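Local coordinates for protein putative pyridoxal phosphate-dependent transferase (Clostridium difficile, PDB 4DQ6) that binds pyridoxal-5'-phosphate and is a putative transferase of the class I and II aminotransferase family, with the two-domain fold known as fold type I, at residues C171-P176 with H214-M219; V198-D203 with K228-C233; S207-K212 with G324-W329. All blocks are in the same frame, centred on the assembly; numbering follows the deposited sequence.

In the fold
Followed from the N terminus, the chain runs through the first halves of all three contacts before it reaches any second half, so every pair of contacts crosses and none nests. The end of strand 165-171 and the loop after it come first, then strand 199-203, then the loop 207-212. Contact 1 closes its loop at 214-219, contact 2 at 228-233, and contact 3 only after a run of more than a hundred residues, at 324-329. Contact 2 lies within the large seven-stranded sheet; contact 1 joins two loops of the large domain near the cofactor; contact 3 ties the same loop system to the smaller antiparallel sheet. Contacts 1 and 2 meet where Asn172 N probably bonds to Asp203 O.

Contact 1 (C171-P176 with H214-M219); sequences CNPHNP and HKHIPM. With PLP (pyridoxal-5'-phosphate), chain C.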
loop_
_atom_site.group_PDB
_atom_site.type_symbol
_atom_site.label_atom_id
_atom_site.label_comp_id
_atom_site.label_asym_id
_atom_site.label_seq_id
_atom_site.Cartn_x
_atom_site.Cartn_y
_atom_site.Cartn_z
ATOM N N CYS A 171 10.150 -9.126 -18.928
ATOM C CA CYS A 171 10.311 -7.694 -18.759
ATOM C C CYS A 171 10.301 -7.004 -20.116
ATOM O O CYS A 171 11.152 -7.298 -20.933
ATOM C CB CYS A 171 11.637 -7.447 -18.026
ATOM S SG CYS A 171 11.786 -5.856 -17.196
ATOM N N ASN A 172 9.343 -6.080 -20.346
ATOM C CA ASN A 172 9.122 -5.458 -21.668
ATOM C C ASN A 172 8.621 -4.062 -21.546
ATOM O O ASN A 172 7.469 -3.898 -21.298
ATOM C CB ASN A 172 8.101 -6.397 -22.394
ATOM C CG ASN A 172 7.608 -5.920 -23.745
ATOM O OD1 ASN A 172 8.385 -5.478 -24.523
ATOM N ND2 ASN A 172 6.277 -6.142 -24.053
ATOM N N PRO A 173 9.496 -3.066 -21.764
ATOM C CA PRO A 173 10.922 -3.148 -22.076
ATOM C C PRO A 173 11.772 -3.809 -20.984
ATOM O O PRO A 173 11.390 -3.795 -19.797
ATOM C CB PRO A 173 11.349 -1.681 -22.213
ATOM C CG PRO A 173 10.095 -0.926 -22.452
ATOM C CD PRO A 173 9.002 -1.669 -21.784
ATOM N N HIS A 174 12.933 -4.343 -21.355
ATOM C CA HIS A 174 13.746 -5.129 -20.478
ATOM C C HIS A 174 14.785 -4.227 -19.786
ATOM O O HIS A 174 15.763 -3.780 -20.424
ATOM C CB HIS A 174 14.380 -6.251 -21.254
ATOM C CG HIS A 174 15.035 -7.240 -20.381
ATOM N ND1 HIS A 174 14.559 -8.532 -20.246
ATOM C CD2 HIS A 174 16.138 -7.125 -19.576
ATOM C CE1 HIS A 174 15.368 -9.168 -19.360
ATOM N NE2 HIS A 174 16.383 -8.364 -19.014
ATOM N N ASN A 175 14.619 -4.088 -18.474
ATOM C CA ASN A 175 15.587 -3.432 -17.580
ATOM C C ASN A 175 16.539 -4.499 -17.048
ATOM O O ASN A 175 16.071 -5.479 -16.459
ATOM C CB ASN A 175 14.782 -2.766 -16.451
ATOM C CG ASN A 175 15.590 -2.413 -15.245
ATOM O OD1 ASN A 175 16.795 -2.322 -15.256
ATOM N ND2 ASN A 175 14.856 -2.114 -14.137
ATOM N N PRO A 176 17.869 -4.390 -17.257
ATOM C CA PRO A 176 18.581 -3.126 -17.504
ATOM C C PRO A 176 19.124 -2.942 -18.903
ATOM O O PRO A 176 19.776 -1.871 -19.175
ATOM C CB PRO A 176 19.755 -3.248 -16.507
ATOM C CG PRO A 176 20.115 -4.677 -16.630
ATOM C CD PRO A 176 18.789 -5.370 -16.635
ATOM N N HIS A 214 11.439 3.306 -32.130
ATOM C CA HIS A 214 10.979 2.081 -31.437
ATOM C C HIS A 214 9.574 2.246 -30.959
ATOM O O HIS A 214 9.062 3.358 -30.866
ATOM C CB HIS A 214 11.911 1.738 -30.270
ATOM C CG HIS A 214 13.294 1.524 -30.732
ATOM N ND1 HIS A 214 13.683 0.382 -31.317
ATOM C CD2 HIS A 214 14.360 2.418 -30.832
ATOM C CE1 HIS A 214 14.956 0.547 -31.793
ATOM N NE2 HIS A 214 15.387 1.757 -31.440
ATOM N N LYS A 215 8.888 1.134 -30.743
ATOM C CA LYS A 215 7.485 1.138 -30.367
ATOM C C LYS A 215 7.204 0.029 -29.387
ATOM O O LYS A 215 7.544 -1.127 -29.640
ATOM C CB LYS A 215 6.552 1.004 -31.596
ATOM C CG LYS A 215 5.178 1.528 -31.214
ATOM C CD LYS A 215 4.146 1.542 -32.345
ATOM C CE LYS A 215 2.700 1.570 -31.797
ATOM N NZ LYS A 215 2.275 2.633 -30.807
ATOM N N HIS A 216 6.607 0.359 -28.248
ATOM C CA HIS A 216 6.167 -0.644 -27.312
ATOM C C HIS A 216 5.035 -1.471 -27.868
ATOM O O HIS A 216 4.011 -0.925 -28.327
ATOM C CB HIS A 216 5.736 -0.029 -25.988
ATOM C CG HIS A 216 5.319 -1.028 -24.997
ATOM N ND1 HIS A 216 6.207 -1.846 -24.383
ATOM C CD2 HIS A 216 4.058 -1.377 -24.528
ATOM C CE1 HIS A 216 5.525 -2.699 -23.582
ATOM N NE2 HIS A 216 4.216 -2.448 -23.705
ATOM N N ILE A 217 5.180 -2.790 -27.756
ATOM C CA ILE A 217 4.132 -3.769 -28.107
ATOM C C ILE A 217 3.760 -4.562 -26.856
ATOM O O ILE A 217 4.575 -5.361 -26.391
ATOM C CB ILE A 217 4.667 -4.785 -29.145
ATOM C CG1 ILE A 217 5.260 -4.090 -30.365
ATOM C CG2 ILE A 217 3.590 -5.796 -29.516
ATOM C CD1 ILE A 217 4.328 -3.192 -31.119
ATOM N N PRO A 218 2.575 -4.374 -26.292
ATOM C CA PRO A 218 2.159 -5.178 -25.174
ATOM C C PRO A 218 2.078 -6.616 -25.676
ATOM O O PRO A 218 1.439 -6.898 -26.696
ATOM C CB PRO A 218 0.800 -4.566 -24.771
ATOM C CG PRO A 218 0.865 -3.179 -25.357
ATOM C CD PRO A 218 1.630 -3.304 -26.594
ATOM N N MET A 219 2.635 -7.528 -24.897
ATOM C CA MET A 219 2.568 -8.903 -25.300
ATOM C C MET A 219 1.142 -9.387 -25.514
ATOM O O MET A 219 0.827 -10.131 -26.453
ATOM C CB MET A 219 3.264 -9.738 -24.232
ATOM C CG MET A 219 3.121 -11.248 -24.371
ATOM S SD MET A 219 3.850 -12.016 -25.859
ATOM C CE MET A 219 5.398 -12.588 -25.154
HETATM N N1 PLP C . 9.374 -3.584 -12.642
HETATM C C2 PLP C . 10.504 -3.125 -13.271
HETATM C C2A PLP C . 11.117 -3.775 -14.475
HETATM C C3 PLP C . 11.182 -1.938 -12.800
HETATM O O3 PLP C . 12.288 -1.504 -13.389
HETATM C C4 PLP C . 10.643 -1.237 -11.646
HETATM C C4A PLP C . 11.335 -0.028 -11.072
HETATM C C5 PLP C . 9.436 -1.781 -11.041
HETATM C C6 PLP C . 8.848 -2.955 -11.565
HETATM C C5A PLP C . 8.852 -1.049 -9.874
HETATM O O4P PLP C . 8.120 -2.007 -9.186
HETATM P P PLP C . 7.143 -1.441 -8.025
HETATM O O1P PLP C . 5.968 -0.900 -8.763
HETATM O O2P PLP C . 6.922 -2.767 -7.194
HETATM O O3P PLP C . 7.986 -0.301 -7.374
HETATM O O HOH W 1 7.823 -3.962 -27.139
HETATM O O HOH W 2 8.852 -2.488 -25.119
#
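The backbones of Asn172-Pro173 and His216-Pro218 pass each other as two irregular loops, with CA atoms of Pro173 and His216 still 7.5 Å apart, so side chains and water bridge the gap. The first loop leaves strand 165-171 of the large sheet in this fold type I protein and carries the sequence Asn-Pro-His-Asn-Pro, with a cis peptide before each of its prolines. Asn172 does most of the bridging. With CG anti to the backbone N (chi1 175°), its carboxamide reaches over to the second loop, and ND2 donates to Ile217 O at 3.0 Å; that oxygen lies nearly in the amide plane, and the N-H points at it with an angle of 157°. ND2 has a second, weak bond to Glu204. Two waters donate to the amide oxygen OD1; one accepts from Ile217 N, the other sits 2.8 Å from His216 ND1. Both polar atoms of the amide are thereby engaged, which should fix its flip. The His216 ring is turned 32° from the amide. Its CE1 lies 3.2 Å from Asn172 O, which sits at the ring edge. Pro173 CD packs 3.8 Å from His216 ND1. NE2 of the same ring bonds to Glu204, and His84 meets it edge-to-face. The first segment also meets the cofactor: Cys171 SG, which accepts from Asn175 N, lies 3.5 Å from PLP C2A, and Asn175 ND2 donates to PLP O3 at 2.7 Å.

Contact 2 (V198-D203 with K228-C233); sequences VKIISD and KNTITC. With PLP (pyridoxal-5'-phosphate), chain C.
Two neighbouring parallel strands of a beta-alpha-beta unit, linked through helix 224-228, meet here, Ile200 to Asp203 pairing in step with Thr230 to Cys233. Their axes come within 4.7 Å and are inclined to each other by 16°. The ladder alternates as parallel pairs require: Ile200 N gives to Asn229 O, Ile231 N to Ile200 O, Ser202 N to Ile231 O, and Cys233 N to Ser202 O, the distances lying between 2.8 and 3.0 Å. CA-H groups of Thr230, Ile201 and Thr232 add longer, weaker C-H...O contacts to Ile200 O, Ile231 O and Ser202 O respectively.

At the entry end, side chains prolong the pairing beyond the strands. Asn229 swings its amide across so that ND2 donates to Val198 O at 2.9 Å, the oxygen tilted out of the amide plane. Lys199 slides past it in the opposite direction: a bend at chi2 (93°) lays CD against Asn229 OD1 at 3.5 Å and CE against Ile231 CD1, and lets NZ donate to Lys228 O at 3.1 Å. The same ammonium forms a salt bridge with Asp257.

Both strands are central members of the seven-stranded mixed sheet of fold type I enzymes, strand 165-171 flanking 199-203. One face carries Ile201, Asp203, Ile231 and Cys233 against helix 99-110; on the other, Ser202 CB touches Thr230 CG2 at 4.1 Å, and the Ser202 hydroxyl bonds to Glu204.

Asp203 ends the strand at the cofactor. CG stands anti to the backbone N (chi1 179°), sending the carboxylate onward to the pyridine, where OD2 lies 2.5 Å from PLP N1, the aspartate-to-ring-nitrogen pairing known throughout this fold. Its other oxygen, OD1, accepts from Ile205 N.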
loop_
_atom_site.group_PDB
_atom_site.type_symbol
_atom_site.label_atom_id
_atom_site.label_comp_id
_atom_site.label_asym_id
_atom_site.label_seq_id
_atom_site.Cartn_x
_atom_site.Cartn_y
_atom_site.Cartn_z
ATOM N N VAL A 198 2.526 -22.485 -20.528
ATOM C CA VAL A 198 3.250 -21.654 -19.566
ATOM C C VAL A 198 2.553 -20.322 -19.695
ATOM O O VAL A 198 2.457 -19.759 -20.812
ATOM C CB VAL A 198 4.735 -21.426 -19.890
ATOM C CG1 VAL A 198 5.424 -20.469 -18.917
ATOM C CG2 VAL A 198 5.514 -22.725 -19.877
ATOM N N LYS A 199 2.022 -19.841 -18.575
ATOM C CA LYS A 199 1.411 -18.543 -18.526
ATOM C C LYS A 199 2.501 -17.457 -18.446
ATOM O O LYS A 199 3.480 -17.647 -17.791
ATOM C CB LYS A 199 0.486 -18.421 -17.312
ATOM C CG LYS A 199 -0.386 -17.170 -17.363
ATOM C CD LYS A 199 -1.747 -17.472 -18.021
ATOM C CE LYS A 199 -2.799 -16.416 -17.668
ATOM N NZ LYS A 199 -4.198 -16.775 -18.112
ATOM N N ILE A 200 2.282 -16.382 -19.159
ATOM C CA ILE A 200 3.196 -15.213 -19.132
ATOM C C ILE A 200 2.704 -14.086 -18.264
ATOM O O ILE A 200 1.532 -13.676 -18.402
ATOM C CB ILE A 200 3.478 -14.634 -20.548
ATOM C CG1 ILE A 200 4.021 -15.768 -21.457
ATOM C CG2 ILE A 200 4.452 -13.419 -20.453
ATOM C CD1 ILE A 200 4.531 -15.296 -22.800
ATOM N N ILE A 201 3.573 -13.625 -17.349
ATOM C CA ILE A 201 3.309 -12.394 -16.615
ATOM C C ILE A 201 4.268 -11.361 -17.205
ATOM O O ILE A 201 5.456 -11.525 -17.178
ATOM C CB ILE A 201 3.578 -12.532 -15.122
ATOM C CG1 ILE A 201 2.578 -13.462 -14.427
ATOM C CG2 ILE A 201 3.485 -11.144 -14.481
ATOM C CD1 ILE A 201 2.950 -13.746 -12.985
ATOM N N SER A 202 3.740 -10.320 -17.825
ATOM C CA SER A 202 4.579 -9.356 -18.516
ATOM C C SER A 202 4.644 -8.069 -17.717
ATOM O O SER A 202 3.613 -7.376 -17.592
ATOM C CB SER A 202 4.016 -9.105 -19.897
ATOM O OG SER A 202 4.893 -8.288 -20.680
ATOM N N ASP A 203 5.837 -7.717 -17.205
ATOM C CA ASP A 203 6.060 -6.471 -16.519
ATOM C C ASP A 203 6.419 -5.418 -17.561
ATOM O O ASP A 203 7.546 -5.355 -18.050
ATOM C CB ASP A 203 7.187 -6.661 -15.502
ATOM C CG ASP A 203 7.547 -5.434 -14.736
ATOM O OD1 ASP A 203 7.057 -4.351 -15.057
ATOM O OD2 ASP A 203 8.314 -5.572 -13.765
ATOM N N LYS A 228 -5.230 -14.219 -23.928
ATOM C CA LYS A 228 -5.695 -15.178 -22.959
ATOM C C LYS A 228 -4.596 -15.850 -22.143
ATOM O O LYS A 228 -4.877 -16.442 -21.088
ATOM C CB LYS A 228 -6.618 -16.195 -23.654
ATOM C CG LYS A 228 -7.959 -15.563 -24.072
ATOM C CD LYS A 228 -8.696 -14.758 -22.961
ATOM C CE LYS A 228 -9.366 -13.487 -23.519
ATOM N NZ LYS A 228 -10.271 -12.736 -22.566
ATOM N N ASN A 229 -3.347 -15.736 -22.571
ATOM C CA ASN A 229 -2.273 -16.390 -21.868
ATOM C C ASN A 229 -1.296 -15.417 -21.182
ATOM O O ASN A 229 -0.226 -15.841 -20.778
ATOM C CB ASN A 229 -1.480 -17.243 -22.829
ATOM C CG ASN A 229 -0.675 -18.343 -22.121
ATOM O OD1 ASN A 229 -1.115 -18.930 -21.143
ATOM N ND2 ASN A 229 0.559 -18.517 -22.547
ATOM N N THR A 230 -1.636 -14.139 -21.151
ATOM C CA THR A 230 -0.722 -13.074 -20.656
ATOM C C THR A 230 -1.447 -12.216 -19.618
ATOM O O THR A 230 -2.552 -11.750 -19.850
ATOM C CB THR A 230 -0.258 -12.202 -21.822
ATOM O OG1 THR A 230 0.274 -13.058 -22.855
ATOM C CG2 THR A 230 0.813 -11.168 -21.371
ATOM N N ILE A 231 -0.811 -12.012 -18.465
ATOM C CA ILE A 231 -1.255 -11.061 -17.449
ATOM C C ILE A 231 -0.214 -9.931 -17.482
ATOM O O ILE A 231 0.970 -10.213 -17.556
ATOM C CB ILE A 231 -1.258 -11.755 -16.083
ATOM C CG1 ILE A 231 -2.329 -12.854 -16.094
ATOM C CG2 ILE A 231 -1.495 -10.781 -14.934
ATOM C CD1 ILE A 231 -2.288 -13.837 -14.913
ATOM N N THR A 232 -0.673 -8.689 -17.488
ATOM C CA THR A 232 0.195 -7.518 -17.706
ATOM C C THR A 232 0.184 -6.536 -16.569
ATOM O O THR A 232 -0.886 -6.167 -16.063
ATOM C CB THR A 232 -0.257 -6.765 -18.960
ATOM O OG1 THR A 232 -0.382 -7.703 -20.065
ATOM C CG2 THR A 232 0.720 -5.729 -19.396
ATOM N N CYS A 233 1.365 -6.151 -16.101
ATOM C CA CYS A 233 1.513 -5.152 -15.048
ATOM C C CYS A 233 2.065 -3.874 -15.679
ATOM O O CYS A 233 3.033 -3.940 -16.428
ATOM C CB CYS A 233 2.463 -5.589 -13.970
ATOM S SG CYS A 233 1.945 -7.082 -13.135
HETATM N N1 PLP C . 9.374 -3.584 -12.642
HETATM C C2 PLP C . 10.504 -3.125 -13.271
HETATM C C2A PLP C . 11.117 -3.775 -14.475
HETATM C C3 PLP C . 11.182 -1.938 -12.800
HETATM O O3 PLP C . 12.288 -1.504 -13.389
HETATM C C4 PLP C . 10.643 -1.237 -11.646
HETATM C C4A PLP C . 11.335 -0.028 -11.072
HETATM C C5 PLP C . 9.436 -1.781 -11.041
HETATM C C6 PLP C . 8.848 -2.955 -11.565
HETATM C C5A PLP C . 8.852 -1.049 -9.874
HETATM O O4P PLP C . 8.120 -2.007 -9.186
HETATM P P PLP C . 7.143 -1.441 -8.025
HETATM O O1P PLP C . 5.968 -0.900 -8.763
HETATM O O2P PLP C . 6.922 -2.767 -7.194
HETATM O O3P PLP C . 7.986 -0.301 -7.374
#

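Contact 3 (S207-K212 with G324-W329); sequences SDIILK and GTYLLW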
loop_
_atom_site.group_PDB
_atom_site.type_symbol
_atom_site.label_atom_id
_atom_site.label_comp_id
_atom_site.label_asym_id
_atom_site.label_seq_id
_atom_site.Cartn_x
_atom_site.Cartn_y
_atom_site.Cartn_z
ATOM N N SER A 207 6.767 0.884 -20.235
ATOM C CA SER A 207 6.114 0.806 -21.551
ATOM C C SER A 207 5.967 2.171 -22.230
ATOM O O SER A 207 5.884 2.267 -23.446
ATOM C CB SER A 207 4.715 0.196 -21.418
ATOM O OG SER A 207 3.927 0.929 -20.484
ATOM N N ASP A 208 6.060 3.253 -21.462
ATOM C CA ASP A 208 5.942 4.602 -22.038
ATOM C C ASP A 208 7.279 5.247 -22.319
ATOM O O ASP A 208 7.322 6.355 -22.893
ATOM C CB ASP A 208 5.139 5.548 -21.117
ATOM C CG ASP A 208 3.736 5.015 -20.752
ATOM O OD1 ASP A 208 3.012 4.600 -21.648
ATOM O OD2 ASP A 208 3.322 5.091 -19.553
ATOM N N ILE A 209 8.337 4.671 -21.783
ATOM C CA ILE A 209 9.665 5.253 -21.905
ATOM C C ILE A 209 10.379 4.604 -23.076
ATOM O O ILE A 209 11.146 3.639 -22.926
ATOM C CB ILE A 209 10.450 5.182 -20.582
ATOM C CG1 ILE A 209 9.620 5.873 -19.439
ATOM C CG2 ILE A 209 11.810 5.869 -20.762
ATOM C CD1 ILE A 209 10.188 5.538 -18.072
ATOM N N ILE A 210 10.010 5.061 -24.246
ATOM C CA ILE A 210 10.435 4.512 -25.520
ATOM C C ILE A 210 11.068 5.546 -26.392
ATOM O O ILE A 210 10.530 6.649 -26.509
ATOM C CB ILE A 210 9.220 3.894 -26.265
ATOM C CG1 ILE A 210 8.389 2.952 -25.374
ATOM C CG2 ILE A 210 9.658 3.201 -27.545
ATOM C CD1 ILE A 210 9.108 1.661 -24.929
ATOM N N LEU A 211 12.227 5.255 -26.947
ATOM C CA LEU A 211 12.980 6.229 -27.732
ATOM C C LEU A 211 12.563 6.197 -29.191
ATOM O O LEU A 211 11.782 5.291 -29.634
ATOM C CB LEU A 211 14.489 5.970 -27.552
ATOM C CG LEU A 211 15.062 6.115 -26.153
ATOM C CD1 LEU A 211 16.575 6.199 -26.154
ATOM C CD2 LEU A 211 14.448 7.346 -25.521
ATOM N N LYS A 212 13.027 7.196 -29.942
ATOM C CA LYS A 212 12.678 7.299 -31.347
ATOM C C LYS A 212 13.011 6.046 -32.145
ATOM O O LYS A 212 13.995 5.370 -31.871
ATOM C CB LYS A 212 13.399 8.533 -31.982
ATOM C CG LYS A 212 12.832 9.835 -31.480
ATOM C CD LYS A 212 13.707 11.035 -31.863
ATOM C CE LYS A 212 13.185 12.380 -31.307
ATOM N NZ LYS A 212 14.006 12.971 -30.181
ATOM N N GLY A 324 14.589 1.654 -24.976
ATOM C CA GLY A 324 13.649 2.156 -23.993
ATOM C C GLY A 324 14.235 2.128 -22.620
ATOM O O GLY A 324 15.373 1.652 -22.437
ATOM N N THR A 325 13.445 2.640 -21.650
ATOM C CA THR A 325 13.880 2.990 -20.311
ATOM C C THR A 325 14.782 4.248 -20.355
ATOM O O THR A 325 15.244 4.664 -21.421
ATOM C CB THR A 325 14.638 1.857 -19.559
ATOM O OG1 THR A 325 16.024 1.794 -19.885
ATOM C CG2 THR A 325 13.934 0.511 -19.737
ATOM N N TYR A 326 15.018 4.792 -19.169
ATOM C CA TYR A 326 16.003 5.857 -19.016
ATOM C C TYR A 326 17.297 5.447 -18.400
ATOM O O TYR A 326 18.067 6.248 -17.824
ATOM C CB TYR A 326 15.392 7.034 -18.268
ATOM C CG TYR A 326 14.703 6.767 -16.939
ATOM C CD1 TYR A 326 15.433 6.449 -15.817
ATOM C CD2 TYR A 326 13.328 6.925 -16.799
ATOM C CE1 TYR A 326 14.806 6.291 -14.591
ATOM C CE2 TYR A 326 12.697 6.759 -15.571
ATOM C CZ TYR A 326 13.471 6.488 -14.458
ATOM O OH TYR A 326 12.937 6.399 -13.214
ATOM N N LEU A 327 17.604 4.163 -18.535
ATOM C CA LEU A 327 18.677 3.497 -17.840
ATOM C C LEU A 327 19.724 3.079 -18.865
ATOM O O LEU A 327 19.365 2.452 -19.873
ATOM C CB LEU A 327 18.130 2.274 -17.064
ATOM C CG LEU A 327 17.037 2.640 -16.034
ATOM C CD1 LEU A 327 16.318 1.345 -15.554
ATOM C CD2 LEU A 327 17.525 3.457 -14.847
ATOM N N LEU A 328 20.974 3.383 -18.595
ATOM C CA LEU A 328 22.076 3.123 -19.496
ATOM C C LEU A 328 22.904 1.957 -18.935
ATOM O O LEU A 328 23.199 1.912 -17.738
ATOM C CB LEU A 328 22.987 4.378 -19.584
ATOM C CG LEU A 328 23.938 4.434 -20.781
ATOM C CD1 LEU A 328 23.214 4.598 -22.119
ATOM C CD2 LEU A 328 24.917 5.621 -20.553
ATOM N N TRP A 329 23.250 0.995 -19.788
ATOM C CA TRP A 329 23.914 -0.231 -19.408
ATOM C C TRP A 329 25.289 -0.222 -19.987
ATOM O O TRP A 329 25.456 -0.346 -21.217
ATOM C CB TRP A 329 23.084 -1.374 -19.936
ATOM C CG TRP A 329 23.477 -2.814 -19.586
ATOM C CD1 TRP A 329 23.735 -3.904 -20.467
ATOM C CD2 TRP A 329 23.510 -3.408 -18.263
ATOM N NE1 TRP A 329 23.938 -4.967 -19.761
ATOM C CE2 TRP A 329 23.823 -4.781 -18.450
ATOM C CE3 TRP A 329 23.388 -2.921 -16.966
ATOM C CZ2 TRP A 329 23.965 -5.657 -17.374
ATOM C CZ3 TRP A 329 23.477 -3.776 -15.896
ATOM C CH2 TRP A 329 23.805 -5.143 -16.100
#
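Ile209 is the first residue of segment 207-212 to touch segment 324-329, and it carries most of the contact, a buried junction between a loop of the large domain and the stretch leading into strand 327-331 of the small domain's antiparallel sheet. Its backbone and both branches of its side chain are used. Ile209 O accepts from Thr325 N at 2.8 Å, with an N-H...O angle of 150° and the donor tilted out of the carbonyl plane; Gly324 CA comes within 3.1 Å of Ile209 O, so the two segments run very close at this point. On the side chain, CG2 of Ile209 lies against the backbone of Thr325, 3.4 Å from Thr325 C. CG1 stands anti to the carbonyl carbon and carries CD1 past Thr325 to Tyr326, where Ile209 CD1 meets the ring at CD2 and CE2, both 3.7 Å away. Leu299 of helix 289-313 packs on both of these side chains, closing a small apolar cluster.

Ile210 forms a single backbone bridge with Gly324, their CA atoms 4.3 Å apart; its side chain starts away from segment 324-329, and CD1 packs on Pro173 of contact 1. Leu211 follows alongside, its side chain against helix 289-313 and its backbone hydrogen-bonded to Glu323, just before the glycine.

In segment 324-329, Thr325 takes a positive phi of 71°, and its carbonyl oxygen is buried without a hydrogen-bonding partner in the model. Its hydroxyl ties the local backbone together: Thr325 OG1 donates to Gly324 O at 2.6 Å, in the carbonyl plane, and completes an ST turn by accepting from Leu327 N at 3.2 Å.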